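Local coordinates for putative enoyl-CoA hydratase (Streptomyces avermitilis, PDB 3GKB), which probably acts on acyl-CoA thioesters as a member of the crotonase superfamily, possibly hydrating enoyl-CoA, although its substrate and reaction are not established, at residues Gly18-Ile23 and Arg54-Ser59; Pro106-Val111 and Ala127-Phe132; Thr42-Leu47 and Glu100-Gln105. All coordinates share one frame; numbering follows the deposited sequence.

Contact 1 (Gly18-Ile23 and Arg54-Ser59); sequences GVARII and RVIVFS
Strands 19-24 and 55-60 are the two parallel strands of a beta-alpha-beta unit of the crotonase fold, with helix 34-48 making the crossover between them, and Val-19 to Ile-23 pair in step with Val-55 to Ser-59. The short strand axes approach to 4.6 Å. The ladder starts at Gly-18, whose O takes two donors: Arg-54 N at 2.8 Å, tilted from the carbonyl plane, and Val-55 N. Gly-18 has a positive phi (85°), a conformation that glycine adopts readily, and without a side chain it can lie close against the arginine. Its bare CA lies over one face of the Arg-54 guanidinium, toward the rim, 3.8 Å from NH2. Arg-54 bends back at chi3 (-64°), while its NE bonds to Ala-210 O.

Beyond this start the bonds zigzag regularly from Ala-20 N to Val-55 O through to Ser-59 N and Ile-22 O. On the face of Ala-20, Ile-22, Ile-56 and Phe-58, the reach of isoleucine matters: CD1 of Ile-22 comes 3.6 Å from Ile-56 CG2 and 3.7 Å from Phe-58 CE1. The Ile-22 chain is extended (chi2 176°) and runs alongside the phenylalanine, whereas it slants across Ile-56, whose CG2 sits over a face of the Phe-58 ring near its rim. The opposite face, of Val-19, Val-55 and Val-57 with Arg-21, Ile-23 and Ser-59, is rich in valine, whose beta branching suits extended strands; Val-19 CG1 meets Val-57 CG2 at 4.0 Å.

Strand 11-16 runs antiparallel along the outer side of 19-24, and strand 108-113 continues the sheet beyond 55-60. Helix 195-210 covers Val-19, Val-55 and Val-57, whereas helix 34-48 packs on Ile-22 and Ile-56.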
loop_
_atom_site.group_PDB
_atom_site.type_symbol
_atom_site.label_atom_id
_atom_site.label_comp_id
_atom_site.label_asym_id
_atom_site.label_seq_id
_atom_site.Cartn_x
_atom_site.Cartn_y
_atom_site.Cartn_z
ATOM N N GLY B 18 -16.639 6.338 -27.832
ATOM C CA GLY B 18 -16.786 5.611 -26.571
ATOM C C GLY B 18 -16.202 6.315 -25.343
ATOM O O GLY B 18 -16.244 5.771 -24.239
ATOM N N VAL B 19 -15.698 7.534 -25.513
ATOM C CA VAL B 19 -15.121 8.284 -24.368
ATOM C C VAL B 19 -15.934 9.554 -24.137
ATOM O O VAL B 19 -16.081 10.353 -25.055
ATOM C CB VAL B 19 -13.650 8.652 -24.602
ATOM C CG1 VAL B 19 -13.092 9.465 -23.402
ATOM C CG2 VAL B 19 -12.767 7.408 -24.880
ATOM N N ALA B 20 -16.486 9.736 -22.933
ATOM C CA ALA B 20 -17.053 11.038 -22.553
ATOM C C ALA B 20 -16.029 11.867 -21.807
ATOM O O ALA B 20 -15.308 11.347 -20.979
ATOM C CB ALA B 20 -18.300 10.867 -21.723
ATOM N N ARG B 21 -15.935 13.154 -22.130
ATOM C CA ARG B 21 -15.040 14.080 -21.439
ATOM C C ARG B 21 -15.920 15.052 -20.673
ATOM O O ARG B 21 -16.812 15.692 -21.257
ATOM C CB ARG B 21 -14.142 14.830 -22.428
ATOM C CG ARG B 21 -12.980 13.993 -22.924
ATOM C CD ARG B 21 -12.093 14.807 -23.824
ATOM N NE ARG B 21 -12.735 15.084 -25.106
ATOM C CZ ARG B 21 -12.367 16.048 -25.959
ATOM N NH1 ARG B 21 -11.354 16.869 -25.684
ATOM N NH2 ARG B 21 -13.030 16.199 -27.100
ATOM N N ILE B 22 -15.709 15.122 -19.361
ATOM C CA ILE B 22 -16.441 16.047 -18.519
ATOM C C ILE B 22 -15.433 17.098 -18.088
ATOM O O ILE B 22 -14.454 16.784 -17.431
ATOM C CB ILE B 22 -17.090 15.319 -17.312
ATOM C CG1 ILE B 22 -18.117 14.274 -17.801
ATOM C CG2 ILE B 22 -17.736 16.311 -16.387
ATOM C CD1 ILE B 22 -18.739 13.440 -16.676
ATOM N N ILE B 23 -15.662 18.335 -18.501
ATOM C CA ILE B 23 -14.746 19.428 -18.223
ATOM C C ILE B 23 -15.413 20.319 -17.195
ATOM O O ILE B 23 -16.488 20.888 -17.445
ATOM C CB ILE B 23 -14.432 20.266 -19.497
ATOM C CG1 ILE B 23 -13.869 19.358 -20.609
ATOM C CG2 ILE B 23 -13.451 21.402 -19.138
ATOM C CD1 ILE B 23 -13.802 20.013 -22.001
ATOM N N ARG B 54 -18.067 4.149 -22.772
ATOM C CA ARG B 54 -17.350 3.144 -21.980
ATOM C C ARG B 54 -16.320 3.725 -20.990
ATOM O O ARG B 54 -15.919 3.045 -20.035
ATOM C CB ARG B 54 -16.720 2.122 -22.928
ATOM C CG ARG B 54 -17.766 1.341 -23.747
ATOM C CD ARG B 54 -17.149 0.345 -24.667
ATOM N NE ARG B 54 -16.326 0.975 -25.702
ATOM C CZ ARG B 54 -16.791 1.532 -26.821
ATOM N NH1 ARG B 54 -18.100 1.570 -27.073
ATOM N NH2 ARG B 54 -15.947 2.087 -27.692
ATOM N N VAL B 55 -15.872 4.947 -21.233
ATOM C CA VAL B 55 -14.839 5.608 -20.422
ATOM C C VAL B 55 -15.301 7.018 -20.203
ATOM O O VAL B 55 -15.869 7.638 -21.129
ATOM C CB VAL B 55 -13.444 5.601 -21.128
ATOM C CG1 VAL B 55 -12.401 6.369 -20.306
ATOM C CG2 VAL B 55 -12.989 4.134 -21.400
ATOM N N ILE B 56 -15.051 7.552 -19.000
ATOM C CA ILE B 56 -15.310 8.978 -18.703
ATOM C C ILE B 56 -14.003 9.603 -18.193
ATOM O O ILE B 56 -13.340 9.030 -17.318
ATOM C CB ILE B 56 -16.384 9.141 -17.605
ATOM C CG1 ILE B 56 -17.728 8.572 -18.086
ATOM C CG2 ILE B 56 -16.487 10.619 -17.174
ATOM C CD1 ILE B 56 -18.764 8.341 -16.965
ATOM N N VAL B 57 -13.606 10.733 -18.775
ATOM C CA VAL B 57 -12.406 11.445 -18.339
ATOM C C VAL B 57 -12.822 12.810 -17.785
ATOM O O VAL B 57 -13.467 13.608 -18.480
ATOM C CB VAL B 57 -11.391 11.694 -19.458
ATOM C CG1 VAL B 57 -10.128 12.407 -18.865
ATOM C CG2 VAL B 57 -10.971 10.393 -20.159
ATOM N N PHE B 58 -12.447 13.067 -16.542
ATOM C CA PHE B 58 -12.699 14.342 -15.894
ATOM C C PHE B 58 -11.468 15.211 -15.986
ATOM O O PHE B 58 -10.363 14.766 -15.656
ATOM C CB PHE B 58 -13.005 14.137 -14.411
ATOM C CG PHE B 58 -14.198 13.283 -14.126
ATOM C CD1 PHE B 58 -15.462 13.825 -14.060
ATOM C CD2 PHE B 58 -14.058 11.940 -13.873
ATOM C CE1 PHE B 58 -16.567 13.029 -13.743
ATOM C CE2 PHE B 58 -15.159 11.159 -13.584
ATOM C CZ PHE B 58 -16.416 11.724 -13.528
ATOM N N SER B 59 -11.669 16.455 -16.404
ATOM C CA SER B 59 -10.587 17.426 -16.455
ATOM C C SER B 59 -11.124 18.794 -16.046
ATOM O O SER B 59 -12.329 18.996 -15.877
ATOM C CB SER B 59 -9.941 17.460 -17.852
ATOM O OG SER B 59 -10.840 17.995 -18.819
#

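Contact 2 (Pro106-Val111 and Ala127-Phe132); sequences PQVTIV and AADMAF
Strands 108-111 and 130-132 run parallel, their short axes 23° apart, pairing Ile-110 with Met-130 and Val-111 with Ala-131 through bonds such as Val-111 N to Met-130 O (2.8 Å). Just before the ladder, Thr-109 and Asp-129 exchange bonds. Thr-109 OG1, set between its own N and carbonyl carbon (chi1 53°), accepts Asp-129 N at 2.8 Å and nearly straight (169°), while Thr-109 N reaches Asp-129 OD2 at 3.0 Å from above the carboxylate plane. A water bonds to OG1 and, weakly, to OD1. Short polar side chains thus supply the partners where helix 120-127 has just ended. The buried carboxylate is also met by Lys-221 at OD2 and by Arg-165 of the second subunit at OD1, which would probably favour its charged form. Ile-110 CG1 lies alongside Met-130 CG (3.7 Å), and its CG2 touches the edge of the Phe-132 ring. The flexible Met-130 folds its CE back to Val-108 CG1, while tiny Ala-128 sets CB 3.5 Å from Val-111 CG2. This is the parallel part of the mixed central sheet of a crotonase-fold subunit, here lying at the interface with a second subunit, which Val-108, Asp-129, Met-130 and Phe-132 all touch.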
loop_
_atom_site.group_PDB
_atom_site.type_symbol
_atom_site.label_atom_id
_atom_site.label_comp_id
_atom_site.label_asym_id
_atom_site.label_seq_id
_atom_site.Cartn_x
_atom_site.Cartn_y
_atom_site.Cartn_z
ATOM N N PRO B 106 -20.573 2.768 -13.895
ATOM C CA PRO B 106 -20.270 1.592 -14.724
ATOM C C PRO B 106 -19.068 1.787 -15.655
ATOM O O PRO B 106 -18.269 0.871 -15.814
ATOM C CB PRO B 106 -21.550 1.359 -15.541
ATOM C CG PRO B 106 -22.451 2.442 -15.252
ATOM C CD PRO B 106 -21.971 3.202 -14.035
ATOM N N GLN B 107 -18.970 2.952 -16.293
ATOM C CA GLN B 107 -17.832 3.301 -17.148
ATOM C C GLN B 107 -16.543 3.336 -16.334
ATOM O O GLN B 107 -16.561 3.602 -15.145
ATOM C CB GLN B 107 -18.010 4.695 -17.770
ATOM C CG GLN B 107 -19.022 4.777 -18.904
ATOM C CD GLN B 107 -20.480 4.935 -18.420
ATOM O OE1 GLN B 107 -20.733 5.159 -17.245
ATOM N NE2 GLN B 107 -21.432 4.816 -19.347
ATOM N N VAL B 108 -15.414 3.137 -16.999
ATOM C CA VAL B 108 -14.120 3.383 -16.347
ATOM C C VAL B 108 -14.006 4.887 -16.154
ATOM O O VAL B 108 -14.250 5.654 -17.104
ATOM C CB VAL B 108 -12.964 2.908 -17.229
ATOM C CG1 VAL B 108 -11.599 3.312 -16.594
ATOM C CG2 VAL B 108 -13.067 1.397 -17.474
ATOM N N THR B 109 -13.682 5.332 -14.938
ATOM C CA THR B 109 -13.568 6.762 -14.652
ATOM C C THR B 109 -12.065 7.136 -14.471
ATOM O O THR B 109 -11.293 6.462 -13.740
ATOM C CB THR B 109 -14.353 7.140 -13.401
ATOM O OG1 THR B 109 -13.953 6.293 -12.301
ATOM C CG2 THR B 109 -15.885 6.995 -13.637
ATOM N N ILE B 110 -11.644 8.182 -15.183
ATOM C CA ILE B 110 -10.255 8.614 -15.193
ATOM C C ILE B 110 -10.211 10.100 -14.846
ATOM O O ILE B 110 -10.936 10.879 -15.446
ATOM C CB ILE B 110 -9.610 8.406 -16.599
ATOM C CG1 ILE B 110 -9.619 6.931 -16.991
ATOM C CG2 ILE B 110 -8.156 8.943 -16.618
ATOM C CD1 ILE B 110 -9.224 6.673 -18.485
ATOM N N VAL B 111 -9.379 10.490 -13.885
ATOM C CA VAL B 111 -9.177 11.926 -13.585
ATOM C C VAL B 111 -7.822 12.355 -14.143
ATOM O O VAL B 111 -6.809 11.676 -13.940
ATOM C CB VAL B 111 -9.230 12.226 -12.060
ATOM C CG1 VAL B 111 -8.664 13.639 -11.744
ATOM C CG2 VAL B 111 -10.686 12.070 -11.501
ATOM N N ALA B 127 -11.657 9.161 -5.727
ATOM C CA ALA B 127 -12.828 8.274 -5.904
ATOM C C ALA B 127 -12.864 7.616 -7.296
ATOM O O ALA B 127 -13.450 6.541 -7.474
ATOM C CB ALA B 127 -14.115 9.059 -5.698
ATOM N N ALA B 128 -12.231 8.261 -8.270
ATOM C CA ALA B 128 -12.213 7.749 -9.643
ATOM C C ALA B 128 -11.427 6.436 -9.726
ATOM O O ALA B 128 -10.556 6.159 -8.893
ATOM C CB ALA B 128 -11.638 8.776 -10.591
ATOM N N ASP B 129 -11.710 5.629 -10.750
ATOM C CA ASP B 129 -10.981 4.386 -10.927
ATOM C C ASP B 129 -9.480 4.621 -11.041
ATOM O O ASP B 129 -8.663 3.856 -10.499
ATOM C CB ASP B 129 -11.455 3.596 -12.144
ATOM C CG ASP B 129 -12.891 3.104 -12.015
ATOM O OD1 ASP B 129 -13.396 2.896 -10.885
ATOM O OD2 ASP B 129 -13.519 2.936 -13.096
ATOM N N MET B 130 -9.100 5.682 -11.756
ATOM C CA MET B 130 -7.675 6.004 -11.889
ATOM C C MET B 130 -7.478 7.510 -12.016
ATOM O O MET B 130 -8.361 8.231 -12.542
ATOM C CB MET B 130 -6.990 5.209 -13.051
ATOM C CG MET B 130 -7.610 5.218 -14.420
ATOM S SD MET B 130 -7.023 3.862 -15.601
ATOM C CE MET B 130 -8.117 2.526 -15.238
ATOM N N ALA B 131 -6.344 7.990 -11.503
ATOM C CA ALA B 131 -6.013 9.403 -11.510
ATOM C C ALA B 131 -4.538 9.551 -11.923
ATOM O O ALA B 131 -3.647 8.884 -11.364
ATOM C CB ALA B 131 -6.205 10.012 -10.149
ATOM N N PHE B 132 -4.318 10.438 -12.880
ATOM C CA PHE B 132 -2.989 10.752 -13.426
ATOM C C PHE B 132 -2.786 12.254 -13.234
ATOM O O PHE B 132 -3.672 13.052 -13.604
ATOM C CB PHE B 132 -2.921 10.383 -14.922
ATOM C CG PHE B 132 -3.174 8.914 -15.181
ATOM C CD1 PHE B 132 -2.215 7.977 -14.821
ATOM C CD2 PHE B 132 -4.393 8.453 -15.687
ATOM C CE1 PHE B 132 -2.442 6.598 -15.027
ATOM C CE2 PHE B 132 -4.612 7.085 -15.900
ATOM C CZ PHE B 132 -3.628 6.167 -15.543
HETATM O O HOH W 1 -15.769 4.411 -11.392
#

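Contact 3 (Thr42-Leu47 and Glu100-Gln105); sequences TVLTTL and ELIRHQ
Leu-44 of helix 34-48 lays CD1 against CD2 of Leu-101 (3.9 Å), the two branched side chains slanting across each other, and the same methyl touches Ile-102 CG1 at 4.1 Å. Leucine suits this place because its fork serves two sides: CD1 meets Leu-101 and Ile-102, while CD2 lies near the Gln-105 amide. Leu-101 reaches it with CG anti to the backbone N (chi1 -173°), which carries CD2 over Leu-44 CB as well.

Beside this apolar patch comes the amide of Gln-105. Its NE2 donates to Leu-44 O at 3.1 Å with an N-H...O angle of 166°. The acceptor lies in the amide plane, whereas the nitrogen is tilted from the plane of the carbonyl. The side chain bends at chi2 (70°), laying OE1 3.4 Å from Leu-44 CB. NE2 has a second acceptor in Gln-107 OE1, so both amide hydrogens are used and the rotation of the group is fixed.

The contact joins two helices of the crotonase fold on the same side of the central sheet. Helix 34-48 is the crossover between strands 19-24 and 55-60, while helix 96-103 leads into strand 108-113. Leu-44 and Leu-47 rest on Ile-22 and Ile-56 of that sheet, and Ile-102 packs against Phe-124 and Ala-127 of helix 120-127. Within 100-105, Arg-103 grips the Glu-100 carboxylate side-on, with Tyr-158 OH also bonding to Glu-100 OE2 and Asp-227 O to Arg-103 NH2.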
loop_
_atom_site.group_PDB
_atom_site.type_symbol
_atom_site.label_atom_id
_atom_site.label_comp_id
_atom_site.label_asym_id
_atom_site.label_seq_id
_atom_site.Cartn_x
_atom_site.Cartn_y
_atom_site.Cartn_z
ATOM N N THR B 42 -26.763 14.527 -12.406
ATOM C CA THR B 42 -27.502 14.422 -13.675
ATOM C C THR B 42 -26.663 13.821 -14.794
ATOM O O THR B 42 -27.103 12.874 -15.472
ATOM C CB THR B 42 -28.066 15.796 -14.120
ATOM O OG1 THR B 42 -28.903 16.315 -13.083
ATOM C CG2 THR B 42 -28.879 15.654 -15.402
ATOM N N VAL B 43 -25.455 14.347 -14.981
ATOM C CA VAL B 43 -24.616 13.892 -16.074
ATOM C C VAL B 43 -24.159 12.449 -15.868
ATOM O O VAL B 43 -24.254 11.648 -16.796
ATOM C CB VAL B 43 -23.408 14.803 -16.307
ATOM C CG1 VAL B 43 -22.464 14.170 -17.341
ATOM C CG2 VAL B 43 -23.864 16.130 -16.807
ATOM N N LEU B 44 -23.723 12.100 -14.661
ATOM C CA LEU B 44 -23.269 10.738 -14.429
ATOM C C LEU B 44 -24.405 9.717 -14.468
ATOM O O LEU B 44 -24.232 8.618 -14.970
ATOM C CB LEU B 44 -22.457 10.626 -13.136
ATOM C CG LEU B 44 -21.087 11.317 -13.163
ATOM C CD1 LEU B 44 -20.437 11.263 -11.781
ATOM C CD2 LEU B 44 -20.142 10.704 -14.213
ATOM N N THR B 45 -25.565 10.086 -13.953
ATOM C CA THR B 45 -26.721 9.186 -13.984
ATOM C C THR B 45 -27.137 8.929 -15.439
ATOM O O THR B 45 -27.364 7.770 -15.816
ATOM C CB THR B 45 -27.884 9.771 -13.136
ATOM O OG1 THR B 45 -27.447 9.836 -11.768
ATOM C CG2 THR B 45 -29.112 8.884 -13.194
ATOM N N THR B 46 -27.162 9.977 -16.263
ATOM C CA THR B 46 -27.463 9.840 -17.686
ATOM C C THR B 46 -26.426 8.968 -18.400
ATOM O O THR B 46 -26.768 8.108 -19.203
ATOM C CB THR B 46 -27.520 11.185 -18.391
ATOM O OG1 THR B 46 -28.482 12.050 -17.742
ATOM C CG2 THR B 46 -27.857 10.998 -19.868
ATOM N N LEU B 47 -25.153 9.204 -18.125
ATOM C CA LEU B 47 -24.109 8.391 -18.757
ATOM C C LEU B 47 -24.165 6.930 -18.360
ATOM O O LEU B 47 -23.896 6.068 -19.205
ATOM C CB LEU B 47 -22.708 8.965 -18.499
ATOM C CG LEU B 47 -22.361 10.254 -19.254
ATOM C CD1 LEU B 47 -21.110 10.939 -18.659
ATOM C CD2 LEU B 47 -22.180 9.932 -20.759
ATOM N N GLU B 100 -19.223 8.671 -3.904
ATOM C CA GLU B 100 -19.881 7.380 -4.020
ATOM C C GLU B 100 -20.516 7.169 -5.388
ATOM O O GLU B 100 -20.488 6.064 -5.912
ATOM C CB GLU B 100 -20.869 7.156 -2.862
ATOM C CG GLU B 100 -20.130 6.980 -1.520
ATOM C CD GLU B 100 -19.114 5.852 -1.566
ATOM O OE1 GLU B 100 -19.499 4.652 -1.541
ATOM O OE2 GLU B 100 -17.909 6.174 -1.657
ATOM N N LEU B 101 -21.048 8.229 -6.006
ATOM C CA LEU B 101 -21.555 8.106 -7.397
ATOM C C LEU B 101 -20.400 7.735 -8.350
ATOM O O LEU B 101 -20.490 6.795 -9.132
ATOM C CB LEU B 101 -22.207 9.412 -7.809
ATOM C CG LEU B 101 -22.955 9.461 -9.143
ATOM C CD1 LEU B 101 -24.109 8.482 -9.150
ATOM C CD2 LEU B 101 -23.400 10.901 -9.326
ATOM N N ILE B 102 -19.283 8.444 -8.229
ATOM C CA ILE B 102 -18.088 8.159 -9.050
ATOM C C ILE B 102 -17.587 6.713 -8.836
ATOM O O ILE B 102 -17.285 5.980 -9.803
ATOM C CB ILE B 102 -16.951 9.179 -8.749
ATOM C CG1 ILE B 102 -17.345 10.588 -9.200
ATOM C CG2 ILE B 102 -15.655 8.758 -9.445
ATOM C CD1 ILE B 102 -16.522 11.742 -8.586
ATOM N N ARG B 103 -17.462 6.312 -7.583
ATOM C CA ARG B 103 -16.907 4.984 -7.259
ATOM C C ARG B 103 -17.737 3.834 -7.858
ATOM O O ARG B 103 -17.195 2.786 -8.149
ATOM C CB ARG B 103 -16.867 4.744 -5.747
ATOM C CG ARG B 103 -15.711 5.406 -5.008
ATOM C CD ARG B 103 -15.228 4.561 -3.826
ATOM N NE ARG B 103 -16.306 4.172 -2.936
ATOM C CZ ARG B 103 -16.562 2.943 -2.480
ATOM N NH1 ARG B 103 -17.601 2.752 -1.664
ATOM N NH2 ARG B 103 -15.789 1.911 -2.782
ATOM N N HIS B 104 -19.050 4.037 -7.993
ATOM C CA HIS B 104 -19.957 2.996 -8.509
ATOM C C HIS B 104 -20.356 3.150 -9.988
ATOM O O HIS B 104 -21.199 2.390 -10.507
ATOM C CB HIS B 104 -21.173 2.914 -7.591
ATOM C CG HIS B 104 -20.818 2.488 -6.204
ATOM N ND1 HIS B 104 -20.629 3.387 -5.180
ATOM C CD2 HIS B 104 -20.588 1.259 -5.683
ATOM C CE1 HIS B 104 -20.313 2.725 -4.078
ATOM N NE2 HIS B 104 -20.286 1.433 -4.355
ATOM N N GLN B 105 -19.725 4.099 -10.676
ATOM C CA GLN B 105 -20.034 4.376 -12.089
ATOM C C GLN B 105 -19.693 3.133 -12.935
ATOM O O GLN B 105 -18.660 2.466 -12.698
ATOM C CB GLN B 105 -19.260 5.605 -12.555
ATOM C CG GLN B 105 -19.674 6.207 -13.926
ATOM C CD GLN B 105 -21.048 6.874 -13.904
ATOM O OE1 GLN B 105 -21.527 7.333 -12.856
ATOM N NE2 GLN B 105 -21.690 6.935 -15.069
#

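Contacts 1 and 2 belong to one sheet, their centres about 9 Å apart, and strands 55-60 and 108-113 are neighbours in it, so the two ladders form a continuous run of four parallel strands. The centre of contact 3 lies about 12 Å from that of contact 1 and about 11 Å from that of contact 2, in the helices packed on one side of that sheet. Along the chain contacts 1 and 3 interleave, helix 34-48 falling between the strands of contact 1, and both close before contact 2 opens. Ile-56 CD1 packs on Leu-44 and Gln-105, and Gln-107 NE2 probably bonds to Leu-47 O. Together they form a layered core consistent with the crotonase superfamily.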